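Local atomic coordinates of alpha-glucosidase (PDB entry 5HQA), a protein that hydrolyses alpha-glucosidic linkages as a chloride-activated, calcium-binding member of glycoside hydrolase family 97, and binds the inhibitor acarbose in its pocket. Residues 38-43 and 224-229; 46-51 and 112-117; 264-269 and 489-494; 518-523 and 528-533. One frame throughout, in Å; residues are numbered along the deposited sequence. Where two conformers were deposited one is given.

Two pairs of contacts, on opposite sides of the chain's centre, illustrate how distant parts of a sequence are brought together by a few side chains. From the N terminus, 38-43 opens a long loop that returns only at 224-229 (interaction 1), and inside it nests the shorter loop of interaction 2, from 46-51 to 112-117. These two touch: interaction 1 packs the two sheets of the N-terminal beta-sandwich face to face, and interaction 2 lays a connecting loop on the end of strand 107-114. In series follow interaction 3, where barrel strand 264-269 meets 489-494 and closes a loop of some 220 residues, and interaction 4, a tight closure between 518-523 and 528-533. The last two also touch, through neighbouring barrel strands.

Interaction 1: 38-43 and 224-229; sequences LGFEFK and FNTPWR
Phe40 turns one face of its ring toward the rim of Phe224, and the two rings form a T-shaped (edge-to-face) pair with centroids 5.5 Å apart and planes at 72°. The edge belongs to Phe224: its CE2 lies 4.0 Å from Phe40 CZ, while its CZ sits above the Phe40 face, displaced toward the rim. Phe224 reaches this place because its CG is lodged between the backbone N and the carbonyl carbon (chi1 68°). The same CZ of Phe40 also meets Thr226, but in the ring plane. There the methyl CG2 of Thr226 approaches Phe40 CZ to 3.6 Å, so one aromatic group is used both over a face and at its edge. Phe42 adds a looser apolar touch, with its CE1 4.4 Å from Phe224 CZ. The hydroxyl of Thr226 stays with the backbone, since OG1 donates to Pro227 O at 2.9 Å and is also hydrogen-bonded with Tyr112 N. Ile125 lies against both Phe42 and Phe224. Strands 30-42 and 224-234 belong to different antiparallel sheets, and this buried aromatic cluster between them is characteristic of the core of a beta-sandwich, here the N-terminal domain of a family 97 glycoside hydrolase.

Interaction 2: 46-51 and 112-117; sequences APFSNS and YEVPKQ
In the N-terminal beta-sandwich of this family 97 enzyme a loop aromatic, Phe48, packs against the end of strand 107-114, reaching it from the connection between strands 30-42 and 53-67. CE2 of Phe48 lies 3.9 Å from Val114 CG1, and that methyl approaches at the ring edge, near its plane. Val114 presents this branch because CG1 stands anti to its backbone N (chi1 -179°). Farther round the ring, Phe48 CZ comes within 3.8 Å of Gln117 OE1, the amide plane being inclined 31° to the ring. The two side chains arrive from opposite directions, and the extended chain of Gln117 beyond CG carries its amide there. That amide is fixed on its other branch: NE2 of Gln117 donates to Pro115 O at 3.0 Å, with an N-H...O angle of 166°, and the same nitrogen also bonds to Thr96 O. This double hold sets the rotation of the amide beside the aromatic ring. Phe52 meets the Phe48 ring too, while a backbone bond joins Phe48 to Phe40 of strand 30-42. Val114, in turn, packs on Tyr97 of strand 95-104 and Phe224 of strand 224-234, the two neighbours of strand 107-114 in its sheet.

Interaction 3: 264-269 and 489-494; sequences GKYIGI and DFTPGI
Tyr266, the third residue of the barrel strand 264-269, is the one that reaches across to 489-494. With CG placed between the backbone N and the carbonyl carbon (chi1 70°), its ring extends until the hydroxyl meets the carboxylate of Asp489. OH of Tyr266 donates to Asp489 OD1 at 2.7 Å. It comes to the syn side of that oxygen and 17° out of the carboxylate plane, while OD1 in turn lies at the edge of the tyrosine ring, in its plane. Ring and carboxylate planes are inclined by 31°. The second oxygen has other partners: Asp489 OD2 is hydrogen-bonded to His436 NE2 and Asn434 ND2, so a buried carboxylate is gripped at both oxygens. Beyond it, Thr491 CG2 approaches Tyr266 OH to 4.2 Å, and its own OG1 donates to Phe490 O at 2.8 Å. Asp489 lies about 5 Å, side chain to side chain, from the calcium ligand Glu455, and the side chain of Thr491 about 6 Å from bound acarbose, which places the contact close to the pocket. In the parallel barrel sheet, strand 264-269 runs between 307-310 and 527-529; helix 290-303 covers Ile267 and Ile269, while Pro492 of the loop packs against helix 513-522.

Interaction 4: 518-523 and 528-533; sequences ALYVVL and QMAADL
Tyr520 carries the contact in which a helix of the TIM-barrel domain of this glycoside hydrolase packs on the barrel strand that follows it, an alpha-to-beta connection of the fold. From CB, CG lies anti to the carbonyl carbon (chi1 -73°), and the side chain leads to a ring that runs alongside Gln528. Its CD1 is 3.9 Å from Gln528 CB, and CE1 is equally close to that same methylene, which lies at the ring edge. CE1 and CZ then pass Met529 O. At the tip, Tyr520 OH donates to Met529 O at 2.7 Å; with a C=O...O angle of 126°, the donor comes to the carbonyl off its axis and close to its plane. The hydroxyl of Tyr520 also lies 3.3 Å from Ala530 CA. Pro492 and Ile547 pack on the Tyr520 side chain as well.

Gln528 slides past Tyr520 in the opposite direction, back toward the end of the helix. A bend at chi2 (-79°) turns its amide toward Leu523, the first residue to leave helical backbone angles, and NE2 donates to the carbonyl oxygen there. This ties a side chain of the strand to the backbone just past the helix, while the hydroxyl bond ties the helix to the backbone of the strand. Main-chain bonds of Gln528 and Ala530 to Tyr266 continue the sheet. In the hydrogen bond from the amide, Gln528 NE2 lies 2.8 Å from Leu523 O, nearly in line with the C=O, and Leu523 O lies close to the plane of the Gln528 amide.

Interaction 1: 38-43 and 224-229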
loop_
_atom_site.group_PDB
_atom_site.type_symbol
_atom_site.label_atom_id
_atom_site.label_comp_id
_atom_site.label_asym_id
_atom_site.label_seq_id
_atom_site.Cartn_x
_atom_site.Cartn_y
_atom_site.Cartn_z
ATOM N N LEU A 38 24.321 12.911 5.735
ATOM C CA LEU A 38 24.404 11.463 5.590
ATOM C C LEU A 38 25.258 10.904 6.719
ATOM O O LEU A 38 26.218 11.553 7.149
ATOM C CB LEU A 38 25.042 11.076 4.249
ATOM C CG LEU A 38 24.324 11.618 3.013
ATOM C CD1 LEU A 38 25.213 11.483 1.783
ATOM C CD2 LEU A 38 23.006 10.898 2.809
ATOM N N GLY A 39 24.928 9.705 7.200
ATOM C CA GLY A 39 25.781 9.046 8.175
ATOM C C GLY A 39 25.003 8.215 9.184
ATOM O O GLY A 39 23.804 7.984 9.035
ATOM N N PHE A 40 25.732 7.763 10.216
ATOM C CA PHE A 40 25.209 6.873 11.252
ATOM C C PHE A 40 25.818 7.201 12.608
ATOM O O PHE A 40 26.982 7.602 12.704
ATOM C CB PHE A 40 25.533 5.389 11.001
ATOM C CG PHE A 40 24.984 4.841 9.723
ATOM C CD1 PHE A 40 23.665 4.422 9.642
ATOM C CD2 PHE A 40 25.796 4.708 8.613
ATOM C CE1 PHE A 40 23.159 3.898 8.452
ATOM C CE2 PHE A 40 25.298 4.187 7.416
ATOM C CZ PHE A 40 23.981 3.784 7.339
ATOM N N GLU A 41 25.028 6.969 13.661
ATOM C CA GLU A 41 25.528 6.795 15.019
ATOM C C GLU A 41 25.181 5.389 15.495
ATOM O O GLU A 41 24.141 4.833 15.122
ATOM C CB GLU A 41 24.938 7.842 15.978
ATOM C CG GLU A 41 25.386 9.246 15.632
ATOM C CD GLU A 41 24.846 10.302 16.577
ATOM O OE1 GLU A 41 24.130 9.950 17.540
ATOM O OE2 GLU A 41 25.148 11.493 16.354
ATOM N N PHE A 42 26.061 4.823 16.328
ATOM C CA PHE A 42 25.947 3.458 16.825
ATOM C C PHE A 42 25.954 3.475 18.343
ATOM O O PHE A 42 26.393 4.442 18.966
ATOM C CB PHE A 42 27.104 2.572 16.341
ATOM C CG PHE A 42 27.321 2.610 14.858
ATOM C CD1 PHE A 42 26.573 1.805 14.019
ATOM C CD2 PHE A 42 28.289 3.439 14.308
ATOM C CE1 PHE A 42 26.780 1.832 12.644
ATOM C CE2 PHE A 42 28.498 3.476 12.934
ATOM C CZ PHE A 42 27.743 2.670 12.104
ATOM N N LYS A 43 25.481 2.379 18.935
ATOM C CA LYS A 43 25.471 2.291 20.389
ATOM C C LYS A 43 26.887 2.325 20.941
ATOM O O LYS A 43 27.174 3.041 21.909
ATOM C CB LYS A 43 24.752 1.024 20.843
ATOM C CG LYS A 43 24.805 0.826 22.344
ATOM C CD LYS A 43 24.047 -0.411 22.770
ATOM C CE LYS A 43 24.328 -0.721 24.225
ATOM N NZ LYS A 43 23.917 -2.112 24.545
ATOM N N PHE A 224 26.944 -4.155 5.940
ATOM C CA PHE A 224 25.500 -4.058 5.776
ATOM C C PHE A 224 25.175 -2.949 4.790
ATOM O O PHE A 224 25.988 -2.052 4.542
ATOM C CB PHE A 224 24.789 -3.786 7.110
ATOM C CG PHE A 224 25.067 -2.414 7.683
ATOM C CD1 PHE A 224 26.173 -2.194 8.482
ATOM C CD2 PHE A 224 24.204 -1.350 7.434
ATOM C CE1 PHE A 224 26.422 -0.938 9.014
ATOM C CE2 PHE A 224 24.453 -0.096 7.963
ATOM C CZ PHE A 224 25.557 0.109 8.750
ATOM N N ASN A 225 23.963 -3.019 4.242
ATOM C CA ASN A 225 23.377 -1.954 3.445
ATOM C C ASN A 225 22.115 -1.470 4.143
ATOM O O ASN A 225 21.553 -2.172 4.985
ATOM C CB ASN A 225 23.031 -2.430 2.026
ATOM C CG ASN A 225 24.223 -3.020 1.302
ATOM O OD1 ASN A 225 25.369 -2.654 1.565
ATOM N ND2 ASN A 225 23.962 -3.940 0.386
ATOM N N THR A 226 21.676 -0.262 3.808
ATOM C CA THR A 226 20.353 0.199 4.207
ATOM C C THR A 226 19.349 -0.105 3.111
ATOM O O THR A 226 19.716 -0.394 1.967
ATOM C CB THR A 226 20.369 1.700 4.478
ATOM O OG1 THR A 226 20.589 2.397 3.246
ATOM C CG2 THR A 226 21.444 2.075 5.503
ATOM N N PRO A 227 18.054 -0.023 3.414
ATOM C CA PRO A 227 17.061 0.069 2.341
ATOM C C PRO A 227 17.300 1.332 1.527
ATOM O O PRO A 227 18.061 2.221 1.913
ATOM C CB PRO A 227 15.717 0.125 3.086
ATOM C CG PRO A 227 16.016 -0.418 4.478
ATOM C CD PRO A 227 17.436 0.000 4.754
ATOM N N TRP A 228 16.632 1.414 0.383
ATOM C CA TRP A 228 16.685 2.631 -0.414
ATOM C C TRP A 228 15.839 3.724 0.231
ATOM O O TRP A 228 14.755 3.460 0.746
ATOM C CB TRP A 228 16.174 2.351 -1.829
ATOM C CG TRP A 228 17.045 1.401 -2.579
ATOM C CD1 TRP A 228 16.950 0.039 -2.603
ATOM C CD2 TRP A 228 18.161 1.746 -3.410
ATOM N NE1 TRP A 228 17.947 -0.488 -3.402
ATOM C CE2 TRP A 228 18.700 0.538 -3.909
ATOM C CE3 TRP A 228 18.755 2.958 -3.781
ATOM C CZ2 TRP A 228 19.805 0.508 -4.768
ATOM C CZ3 TRP A 228 19.862 2.929 -4.634
ATOM C CH2 TRP A 228 20.373 1.714 -5.112
ATOM N N ARG A 229 16.347 4.950 0.220
ATOM C CA ARG A 229 15.561 6.138 0.539
ATOM C C ARG A 229 15.128 6.750 -0.786
ATOM O O ARG A 229 15.962 6.908 -1.683
ATOM C CB ARG A 229 16.386 7.144 1.343
ATOM C CG ARG A 229 16.606 6.780 2.806
ATOM C CD ARG A 229 17.598 5.623 3.004
ATOM N NE ARG A 229 17.577 5.165 4.396
ATOM C CZ ARG A 229 16.636 4.365 4.897
ATOM N NH1 ARG A 229 15.647 3.916 4.119
ATOM N NH2 ARG A 229 16.682 4.012 6.178
#

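Interaction 2: 46-51 and 112-117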
loop_
_atom_site.group_PDB
_atom_site.type_symbol
_atom_site.label_atom_id
_atom_site.label_comp_id
_atom_site.label_asym_id
_atom_site.label_seq_id
_atom_site.Cartn_x
_atom_site.Cartn_y
_atom_site.Cartn_z
ATOM N N ALA A 46 32.230 3.805 16.958
ATOM C CA ALA A 46 32.419 5.228 16.697
ATOM C C ALA A 46 31.532 5.672 15.528
ATOM O O ALA A 46 31.239 4.877 14.626
ATOM C CB ALA A 46 33.885 5.523 16.385
ATOM N N PRO A 47 31.090 6.934 15.514
ATOM C CA PRO A 47 30.106 7.356 14.506
ATOM C C PRO A 47 30.684 7.470 13.101
ATOM O O PRO A 47 31.881 7.696 12.902
ATOM C CB PRO A 47 29.641 8.726 15.020
ATOM C CG PRO A 47 30.780 9.227 15.837
ATOM C CD PRO A 47 31.364 8.002 16.493
ATOM N N PHE A 48 29.805 7.304 12.112
ATOM C CA PHE A 48 30.109 7.654 10.721
ATOM C C PHE A 48 29.441 9.000 10.473
ATOM O O PHE A 48 28.314 9.083 9.994
ATOM C CB PHE A 48 29.593 6.594 9.745
ATOM C CG PHE A 48 30.429 5.346 9.681
ATOM C CD1 PHE A 48 31.528 5.174 10.506
ATOM C CD2 PHE A 48 30.115 4.343 8.777
ATOM C CE1 PHE A 48 32.300 4.015 10.439
ATOM C CE2 PHE A 48 30.885 3.191 8.699
ATOM C CZ PHE A 48 31.976 3.028 9.533
ATOM N N SER A 49 30.148 10.072 10.829
ATOM C CA SER A 49 29.550 11.397 10.714
ATOM C C SER A 49 30.519 12.373 10.056
ATOM O O SER A 49 30.662 12.375 8.831
ATOM C CB SER A 49 29.096 11.904 12.090
ATOM O OG SER A 49 30.164 11.934 13.018
ATOM N N ASN A 50 31.194 13.198 10.847
ATOM C CA ASN A 50 32.046 14.221 10.258
ATOM C C ASN A 50 33.395 13.642 9.818
ATOM O O ASN A 50 33.782 12.529 10.183
ATOM C CB ASN A 50 32.245 15.370 11.244
ATOM C CG ASN A 50 32.545 14.884 12.629
ATOM O OD1 ASN A 50 31.651 14.797 13.476
ATOM N ND2 ASN A 50 33.805 14.538 12.873
ATOM N N SER A 51 34.105 14.422 8.999
ATOM C CA SER A 51 35.476 14.166 8.559
ATOM C C SER A 51 35.589 13.046 7.528
ATOM O O SER A 51 36.708 12.601 7.230
ATOM C CB SER A 51 36.408 13.855 9.736
ATOM O OG SER A 51 36.273 14.833 10.751
ATOM N N TYR A 112 22.930 3.369 1.591
ATOM C CA TYR A 112 24.290 3.221 2.083
ATOM C C TYR A 112 24.745 1.792 1.869
ATOM O O TYR A 112 23.961 0.850 2.021
ATOM C CB TYR A 112 24.375 3.527 3.568
ATOM C CG TYR A 112 23.945 4.901 4.018
ATOM C CD1 TYR A 112 22.596 5.235 4.143
ATOM C CD2 TYR A 112 24.896 5.850 4.390
ATOM C CE1 TYR A 112 22.206 6.492 4.610
ATOM C CE2 TYR A 112 24.521 7.098 4.846
ATOM C CZ TYR A 112 23.176 7.412 4.964
ATOM O OH TYR A 112 22.827 8.658 5.435
ATOM N N GLU A 113 26.020 1.633 1.541
ATOM C CA GLU A 113 26.650 0.321 1.456
ATOM C C GLU A 113 27.910 0.391 2.303
ATOM O O GLU A 113 28.879 1.062 1.933
ATOM C CB GLU A 113 26.937 -0.064 0.001
ATOM C CG GLU A 113 25.637 -0.181 -0.800
ATOM C CD GLU A 113 25.839 -0.421 -2.289
ATOM O OE1 GLU A 113 26.999 -0.602 -2.727
ATOM O OE2 GLU A 113 24.818 -0.421 -3.025
ATOM N N VAL A 114 27.870 -0.248 3.467
ATOM C CA VAL A 114 28.976 -0.227 4.418
ATOM C C VAL A 114 29.745 -1.536 4.257
ATOM O O VAL A 114 29.195 -2.604 4.565
ATOM C CB VAL A 114 28.489 -0.045 5.859
ATOM C CG1 VAL A 114 29.687 0.006 6.801
ATOM C CG2 VAL A 114 27.679 1.227 5.965
ATOM N N PRO A 115 30.987 -1.500 3.800
ATOM C CA PRO A 115 31.715 -2.734 3.501
ATOM C C PRO A 115 32.364 -3.321 4.745
ATOM O O PRO A 115 32.487 -2.679 5.787
ATOM C CB PRO A 115 32.782 -2.254 2.520
ATOM C CG PRO A 115 33.135 -0.887 3.066
ATOM C CD PRO A 115 31.797 -0.302 3.517
ATOM N N LYS A 116 32.820 -4.564 4.596
ATOM C CA LYS A 116 33.653 -5.187 5.615
ATOM C C LYS A 116 34.861 -4.309 5.918
ATOM O O LYS A 116 35.529 -3.816 5.003
ATOM C CB LYS A 116 34.104 -6.571 5.138
ATOM C CG LYS A 116 35.010 -7.311 6.111
ATOM C CD LYS A 116 35.458 -8.638 5.521
ATOM C CE LYS A 116 36.390 -9.374 6.460
ATOM N NZ LYS A 116 36.930 -10.596 5.799
ATOM N N GLN A 117 35.125 -4.096 7.208
ATOM C CA GLN A 117 36.270 -3.296 7.620
ATOM C C GLN A 117 36.600 -3.602 9.070
ATOM O O GLN A 117 35.737 -4.009 9.851
ATOM C CB GLN A 117 36.005 -1.800 7.449
ATOM C CG GLN A 117 34.789 -1.304 8.187
ATOM C CD GLN A 117 34.337 0.032 7.651
ATOM O OE1 GLN A 117 34.896 1.072 7.998
ATOM N NE2 GLN A 117 33.335 0.011 6.778
#

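Interaction 3: 264-269 and 489-494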
loop_
_atom_site.group_PDB
_atom_site.type_symbol
_atom_site.label_atom_id
_atom_site.label_comp_id
_atom_site.label_asym_id
_atom_site.label_seq_id
_atom_site.Cartn_x
_atom_site.Cartn_y
_atom_site.Cartn_z
ATOM N N GLY A 264 -7.717 -11.502 -8.395
ATOM C CA GLY A 264 -9.137 -11.730 -8.584
ATOM C C GLY A 264 -9.959 -10.955 -7.577
ATOM O O GLY A 264 -9.434 -10.171 -6.790
ATOM N N LYS A 265 -11.264 -11.195 -7.611
ATOM C CA LYS A 265 -12.194 -10.517 -6.721
ATOM C C LYS A 265 -12.731 -11.497 -5.692
ATOM O O LYS A 265 -12.829 -12.699 -5.954
ATOM C CB LYS A 265 -13.340 -9.890 -7.515
ATOM C CG LYS A 265 -12.878 -8.698 -8.351
ATOM C CD LYS A 265 -13.936 -8.275 -9.357
ATOM C CE LYS A 265 -14.116 -9.347 -10.428
ATOM N NZ LYS A 265 -14.878 -8.813 -11.580
ATOM N N TYR A 266 -13.065 -10.987 -4.507
ATOM C CA TYR A 266 -13.551 -11.862 -3.451
ATOM C C TYR A 266 -14.651 -11.171 -2.661
ATOM O O TYR A 266 -14.824 -9.952 -2.724
ATOM C CB TYR A 266 -12.410 -12.321 -2.519
ATOM C CG TYR A 266 -11.800 -11.266 -1.623
ATOM C CD1 TYR A 266 -10.927 -10.305 -2.130
ATOM C CD2 TYR A 266 -12.059 -11.259 -0.260
ATOM C CE1 TYR A 266 -10.352 -9.346 -1.304
ATOM C CE2 TYR A 266 -11.487 -10.310 0.574
ATOM C CZ TYR A 266 -10.636 -9.355 0.045
ATOM O OH TYR A 266 -10.078 -8.411 0.875
ATOM N N ILE A 267 -15.417 -11.988 -1.940
ATOM C CA ILE A 267 -16.398 -11.505 -0.978
ATOM C C ILE A 267 -16.032 -12.100 0.373
ATOM O O ILE A 267 -15.056 -12.849 0.490
ATOM C CB ILE A 267 -17.830 -11.891 -1.379
ATOM C CG1 ILE A 267 -17.969 -13.418 -1.433
ATOM C CG2 ILE A 267 -18.206 -11.245 -2.718
ATOM C CD1 ILE A 267 -19.336 -13.890 -1.905
ATOM N N GLY A 268 -16.803 -11.788 1.406
ATOM C CA GLY A 268 -16.438 -12.353 2.680
ATOM C C GLY A 268 -17.486 -12.240 3.754
ATOM O O GLY A 268 -18.294 -11.310 3.750
ATOM N N ILE A 269 -17.492 -13.212 4.662
ATOM C CA ILE A 269 -18.177 -13.071 5.940
ATOM C C ILE A 269 -17.285 -12.147 6.757
ATOM O O ILE A 269 -16.238 -12.559 7.268
ATOM C CB ILE A 269 -18.402 -14.420 6.623
ATOM C CG1 ILE A 269 -19.344 -15.270 5.771
ATOM C CG2 ILE A 269 -18.966 -14.233 8.026
ATOM C CD1 ILE A 269 -19.449 -16.729 6.210
ATOM N N ASP A 489 -5.594 -3.183 0.090
ATOM C CA ASP A 489 -6.857 -3.892 0.308
ATOM C C ASP A 489 -7.815 -2.941 1.029
ATOM O O ASP A 489 -7.943 -2.947 2.254
ATOM C CB ASP A 489 -6.606 -5.165 1.118
ATOM C CG ASP A 489 -7.859 -6.037 1.284
ATOM O OD1 ASP A 489 -8.616 -6.211 0.294
ATOM O OD2 ASP A 489 -8.066 -6.575 2.409
ATOM N N PHE A 490 -8.499 -2.097 0.242
ATOM C CA PHE A 490 -9.408 -1.087 0.792
ATOM C C PHE A 490 -10.782 -1.659 1.142
ATOM O O PHE A 490 -11.496 -1.076 1.973
ATOM C CB PHE A 490 -9.565 0.065 -0.214
ATOM C CG PHE A 490 -10.415 1.206 0.290
ATOM C CD1 PHE A 490 -9.841 2.248 1.007
ATOM C CD2 PHE A 490 -11.790 1.227 0.056
ATOM C CE1 PHE A 490 -10.623 3.295 1.491
ATOM C CE2 PHE A 490 -12.586 2.269 0.540
ATOM C CZ PHE A 490 -11.998 3.302 1.260
ATOM N N THR A 491 -11.143 -2.801 0.552
ATOM C CA THR A 491 -12.461 -3.446 0.531
ATOM C C THR A 491 -13.524 -2.461 0.039
ATOM O O THR A 491 -14.388 -2.024 0.809
ATOM C CB THR A 491 -12.834 -4.062 1.895
ATOM O OG1 THR A 491 -13.208 -3.055 2.841
ATOM C CG2 THR A 491 -11.671 -4.878 2.466
ATOM N N PRO A 492 -13.515 -2.118 -1.250
ATOM C CA PRO A 492 -14.513 -1.195 -1.798
ATOM C C PRO A 492 -15.865 -1.881 -1.982
ATOM O O PRO A 492 -16.038 -3.069 -1.706
ATOM C CB PRO A 492 -13.904 -0.804 -3.143
ATOM C CG PRO A 492 -13.155 -2.019 -3.552
ATOM C CD PRO A 492 -12.559 -2.561 -2.280
ATOM N N GLY A 493 -16.839 -1.101 -2.454
ATOM C CA GLY A 493 -18.073 -1.682 -2.958
ATOM C C GLY A 493 -19.229 -1.788 -1.980
ATOM O O GLY A 493 -20.009 -2.741 -2.052
ATOM N N ILE A 494 -19.381 -0.828 -1.075
ATOM C CA ILE A 494 -20.543 -0.836 -0.186
ATOM C C ILE A 494 -21.730 -0.245 -0.938
ATOM O O ILE A 494 -21.684 0.902 -1.397
ATOM C CB ILE A 494 -20.262 -0.068 1.118
ATOM C CG1 ILE A 494 -19.182 -0.780 1.939
ATOM C CG2 ILE A 494 -21.535 0.064 1.955
ATOM C CD1 ILE A 494 -19.553 -2.209 2.333
#

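Interaction 4: 518-523 and 528-533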
loop_
_atom_site.group_PDB
_atom_site.type_symbol
_atom_site.label_atom_id
_atom_site.label_comp_id
_atom_site.label_asym_id
_atom_site.label_seq_id
_atom_site.Cartn_x
_atom_site.Cartn_y
_atom_site.Cartn_z
ATOM N N ALA A 518 -16.240 3.474 -8.647
ATOM C CA ALA A 518 -14.988 4.032 -9.144
ATOM C C ALA A 518 -13.776 3.489 -8.392
ATOM O O ALA A 518 -12.677 3.413 -8.961
ATOM C CB ALA A 518 -15.035 5.555 -9.044
ATOM N N LEU A 519 -13.948 3.107 -7.119
ATOM C CA LEU A 519 -12.813 2.632 -6.326
ATOM C C LEU A 519 -12.109 1.448 -6.976
ATOM O O LEU A 519 -10.907 1.255 -6.769
ATOM C CB LEU A 519 -13.270 2.236 -4.927
ATOM C CG LEU A 519 -13.857 3.344 -4.061
ATOM C CD1 LEU A 519 -14.224 2.795 -2.681
ATOM C CD2 LEU A 519 -12.880 4.508 -3.951
ATOM N N TYR A 520 -12.837 0.629 -7.741
ATOM C CA TYR A 520 -12.229 -0.561 -8.325
ATOM C C TYR A 520 -11.191 -0.217 -9.377
ATOM O O TYR A 520 -10.358 -1.066 -9.714
ATOM C CB TYR A 520 -13.317 -1.477 -8.916
ATOM C CG TYR A 520 -14.104 -2.162 -7.822
ATOM C CD1 TYR A 520 -13.694 -3.384 -7.309
ATOM C CD2 TYR A 520 -15.215 -1.556 -7.261
ATOM C CE1 TYR A 520 -14.385 -4.000 -6.286
ATOM C CE2 TYR A 520 -15.914 -2.162 -6.230
ATOM C CZ TYR A 520 -15.494 -3.385 -5.748
ATOM O OH TYR A 520 -16.182 -3.984 -4.720
ATOM N N VAL A 521 -11.226 0.997 -9.918
ATOM C CA VAL A 521 -10.202 1.436 -10.846
ATOM C C VAL A 521 -9.262 2.456 -10.214
ATOM O O VAL A 521 -8.091 2.521 -10.601
ATOM C CB VAL A 521 -10.829 1.996 -12.142
ATOM C CG1 VAL A 521 -9.755 2.183 -13.226
ATOM C CG2 VAL A 521 -11.931 1.065 -12.637
ATOM N N VAL A 522 -9.723 3.226 -9.227
ATOM C CA VAL A 522 -8.863 4.243 -8.633
ATOM C C VAL A 522 -7.833 3.623 -7.694
ATOM O O VAL A 522 -6.664 4.025 -7.698
ATOM C CB VAL A 522 -9.719 5.306 -7.918
ATOM C CG1 VAL A 522 -8.836 6.204 -7.060
ATOM C CG2 VAL A 522 -10.482 6.131 -8.938
ATOM N N LEU A 523 -8.230 2.652 -6.864
ATOM C CA LEU A 523 -7.330 2.091 -5.851
ATOM C C LEU A 523 -6.850 0.723 -6.317
ATOM O O LEU A 523 -7.616 -0.246 -6.296
ATOM C CB LEU A 523 -8.019 1.986 -4.493
ATOM C CG LEU A 523 -8.485 3.291 -3.850
ATOM C CD1 LEU A 523 -9.177 2.985 -2.522
ATOM C CD2 LEU A 523 -7.318 4.262 -3.649
ATOM N N GLN A 528 -9.510 -7.595 -5.047
ATOM C CA GLN A 528 -10.472 -6.553 -4.739
ATOM C C GLN A 528 -11.675 -7.211 -4.089
ATOM O O GLN A 528 -12.235 -8.165 -4.637
ATOM C CB GLN A 528 -10.902 -5.798 -6.003
ATOM C CG GLN A 528 -9.790 -4.938 -6.655
ATOM C CD GLN A 528 -9.576 -3.601 -5.942
ATOM O OE1 GLN A 528 -9.986 -3.416 -4.791
ATOM N NE2 GLN A 528 -8.924 -2.667 -6.624
ATOM N N MET A 529 -12.062 -6.721 -2.925
ATOM C CA MET A 529 -13.252 -7.243 -2.277
ATOM C C MET A 529 -14.479 -6.525 -2.801
ATOM O O MET A 529 -14.439 -5.326 -3.075
ATOM C CB MET A 529 -13.164 -7.080 -0.760
ATOM C CG MET A 529 -14.146 -7.959 -0.018
ATOM S SD MET A 529 -13.934 -7.715 1.757
ATOM C CE MET A 529 -14.916 -9.082 2.387
ATOM N N ALA A 530 -15.558 -7.275 -2.964
ATOM C CA ALA A 530 -16.898 -6.701 -2.956
ATOM C C ALA A 530 -17.354 -6.846 -1.512
ATOM O O ALA A 530 -17.787 -7.919 -1.091
ATOM C CB ALA A 530 -17.824 -7.405 -3.942
ATOM N N ALA A 531 -17.219 -5.764 -0.744
ATOM C CA ALA A 531 -17.245 -5.832 0.711
ATOM C C ALA A 531 -18.637 -6.004 1.308
ATOM O O ALA A 531 -18.739 -6.392 2.480
ATOM C CB ALA A 531 -16.612 -4.565 1.289
ATOM N N ASP A 532 -19.707 -5.733 0.558
ATOM C CA ASP A 532 -21.021 -5.643 1.183
ATOM C C ASP A 532 -21.645 -7.025 1.387
ATOM O O ASP A 532 -21.158 -8.046 0.894
ATOM C CB ASP A 532 -21.953 -4.782 0.338
ATOM C CG ASP A 532 -22.960 -4.014 1.170
ATOM O OD1 ASP A 532 -23.231 -4.412 2.328
ATOM O OD2 ASP A 532 -23.494 -3.006 0.652
ATOM N N LEU A 533 -22.753 -7.039 2.122
ATOM C CA LEU A 533 -23.544 -8.253 2.256
ATOM C C LEU A 533 -24.121 -8.638 0.895
ATOM O O LEU A 533 -24.570 -7.763 0.144
ATOM C CB LEU A 533 -24.681 -8.041 3.257
ATOM C CG LEU A 533 -24.304 -7.398 4.596
ATOM C CD1 LEU A 533 -25.539 -7.238 5.483
ATOM C CD2 LEU A 533 -23.258 -8.236 5.279
HETATM O O HOH W 1 -9.692 -3.640 -9.751
#